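Local coordinates for protein PHOX (Pseudomonas fluorescens, PDB 4A9V) that probably hydrolyses phosphate monoesters as an alkaline phosphatase, with a complex iron-calcium cofactor held in a beta-propeller, at residues E117-I122 against Y189-E194. Sequence-based numbering, arbitrary orientation.
Sequences EGVSVI and YLTCEE. With FEO (mu-oxo-diiron), chain S.
The phenol ring of Y189 meets V119 obliquely, methyl CG1 of V119 coming to 4.2 Å from ring atom CE2 of Y189. Outside the two segments, A86 of strand 82-89 also touches the tyrosine side chain. The carboxylate of E194, a second flat group, takes no part in this packing and bridges the two irons of the mu-oxo-diiron group instead, OE1 of E194 binding iron FE1 at 2.0 Å and OE2 of E194 binding iron FE2 at 2.1 Å.

V119 divides its two methyls between two neighbours. With CG1 anti to the backbone N (chi1 175°), CG2 is left to lie against T191, 3.7 Å from OG1 and 3.9 Å from the methyl CG2 of T191. No hydrogen bond crosses between the segments. The hydroxyls are satisfied nearby, since OH of Y189 and OG1 of T191 both hydrogen-bond to OD1 of N88, so one amide oxygen ties two alternate residues of strand 189-193 to strand 82-89.

Past the strand end, the extended side chain of E194 reaches the metals; E90 and C179 complete the protein ligands of FE1, and two waters bind there as well. Sheets stacked face to face are characteristic of the blades of a beta-propeller; here strand 189-193 runs on into the carboxylate-bridged di-iron site of this PhoX phosphatase.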
loop_
_atom_site.group_PDB
_atom_site.type_symbol
_atom_site.label_atom_id
_atom_site.label_comp_id
_atom_site.label_asym_id
_atom_site.label_seq_id
_atom_site.Cartn_x
_atom_site.Cartn_y
_atom_site.Cartn_z
ATOM N N GLU A 117 9.109 -4.317 10.823
ATOM C CA GLU A 117 7.854 -3.913 10.203
ATOM C C GLU A 117 7.265 -2.729 10.947
ATOM O O GLU A 117 7.648 -2.446 12.079
ATOM C CB GLU A 117 6.878 -5.087 10.189
ATOM C CG GLU A 117 7.494 -6.320 9.535
ATOM C CD GLU A 117 6.555 -7.482 9.300
ATOM O OE1 GLU A 117 5.327 -7.345 9.429
ATOM O OE2 GLU A 117 7.090 -8.577 9.012
ATOM N N GLY A 118 6.340 -2.037 10.294
ATOM C CA GLY A 118 5.683 -0.884 10.892
ATOM C C GLY A 118 5.906 0.347 10.044
ATOM O O GLY A 118 5.670 0.326 8.832
ATOM N N VAL A 119 6.350 1.421 10.691
ATOM C CA VAL A 119 6.592 2.695 10.036
ATOM C C VAL A 119 7.923 3.248 10.534
ATOM O O VAL A 119 8.296 3.078 11.699
ATOM C CB VAL A 119 5.433 3.688 10.298
ATOM C CG1 VAL A 119 5.731 5.061 9.717
ATOM C CG2 VAL A 119 4.134 3.142 9.718
ATOM N N SER A 120 8.640 3.903 9.629
ATOM C CA SER A 120 9.800 4.718 9.982
ATOM C C SER A 120 9.481 6.172 9.652
ATOM O O SER A 120 9.193 6.497 8.504
ATOM C CB SER A 120 11.011 4.278 9.161
ATOM O OG SER A 120 11.352 2.936 9.409
ATOM N N VAL A 121 9.479 7.031 10.669
ATOM C CA VAL A 121 9.366 8.471 10.465
ATOM C C VAL A 121 10.765 9.069 10.490
ATOM O O VAL A 121 11.547 8.772 11.397
ATOM C CB VAL A 121 8.513 9.141 11.563
ATOM C CG1 VAL A 121 8.378 10.635 11.301
ATOM C CG2 VAL A 121 7.146 8.487 11.659
ATOM N N ILE A 122 11.098 9.819 9.443
ATOM C CA ILE A 122 12.416 10.430 9.325
ATOM C C ILE A 122 12.310 11.897 8.949
ATOM O O ILE A 122 11.376 12.308 8.264
ATOM C CB ILE A 122 13.303 9.697 8.297
ATOM C CG1 ILE A 122 12.746 9.823 6.874
ATOM C CG2 ILE A 122 13.492 8.240 8.701
ATOM C CD1 ILE A 122 13.669 9.246 5.818
ATOM N N TYR A 189 -0.644 10.902 9.105
ATOM C CA TYR A 189 -0.285 9.839 8.185
ATOM C C TYR A 189 -1.176 8.632 8.459
ATOM O O TYR A 189 -1.391 8.268 9.621
ATOM C CB TYR A 189 1.177 9.451 8.429
ATOM C CG TYR A 189 1.705 8.374 7.512
ATOM C CD1 TYR A 189 1.866 8.624 6.164
ATOM C CD2 TYR A 189 2.124 7.141 8.005
ATOM C CE1 TYR A 189 2.384 7.666 5.314
ATOM C CE2 TYR A 189 2.648 6.172 7.160
ATOM C CZ TYR A 189 2.797 6.455 5.819
ATOM O OH TYR A 189 3.332 5.540 4.941
ATOM N N LEU A 190 -1.678 8.006 7.399
ATOM C CA LEU A 190 -2.391 6.741 7.522
ATOM C C LEU A 190 -1.525 5.618 6.979
ATOM O O LEU A 190 -0.970 5.721 5.878
ATOM C CB LEU A 190 -3.713 6.792 6.746
ATOM C CG LEU A 190 -4.666 7.938 7.107
ATOM C CD1 LEU A 190 -5.952 7.847 6.297
ATOM C CD2 LEU A 190 -4.968 7.994 8.598
ATOM N N THR A 191 -1.380 4.573 7.784
ATOM C CA THR A 191 -0.693 3.373 7.361
ATOM C C THR A 191 -1.670 2.199 7.367
ATOM O O THR A 191 -2.566 2.120 8.204
ATOM C CB THR A 191 0.559 3.085 8.221
ATOM O OG1 THR A 191 1.282 2.006 7.627
ATOM C CG2 THR A 191 0.209 2.716 9.650
ATOM N N CYS A 192 -1.518 1.309 6.397
ATOM C CA CYS A 192 -2.524 0.311 6.080
ATOM C C CYS A 192 -1.979 -1.091 6.322
ATOM O O CYS A 192 -0.973 -1.478 5.731
ATOM C CB CYS A 192 -2.913 0.452 4.616
ATOM S SG CYS A 192 -3.858 1.947 4.296
ATOM N N GLU A 193 -2.650 -1.855 7.178
ATOM C CA GLU A 193 -2.274 -3.237 7.464
ATOM C C GLU A 193 -2.911 -4.149 6.423
ATOM O O GLU A 193 -4.133 -4.210 6.314
ATOM C CB GLU A 193 -2.745 -3.619 8.873
ATOM C CG GLU A 193 -2.057 -2.798 9.946
ATOM C CD GLU A 193 -2.680 -2.882 11.333
ATOM O OE1 GLU A 193 -3.775 -3.462 11.516
ATOM O OE2 GLU A 193 -2.042 -2.345 12.269
ATOM N N GLU A 194 -2.073 -4.840 5.652
ATOM C CA GLU A 194 -2.535 -5.626 4.502
ATOM C C GLU A 194 -2.507 -7.128 4.832
ATOM O O GLU A 194 -3.473 -7.644 5.380
ATOM C CB GLU A 194 -1.724 -5.287 3.235
ATOM C CG GLU A 194 -2.210 -6.014 1.986
ATOM C CD GLU A 194 -1.239 -5.921 0.831
ATOM O OE1 GLU A 194 -0.017 -5.825 1.081
ATOM O OE2 GLU A 194 -1.698 -6.028 -0.323
HETATM FE FE1 FEO S . 1.468 -4.881 0.046
HETATM FE FE2 FEO S . -1.125 -5.399 -2.206
HETATM O O FEO S . 0.713 -5.030 -1.748
HETATM O O HOH W 1 3.127 -3.987 -1.009
HETATM O O HOH W 2 2.268 -6.908 -0.588
#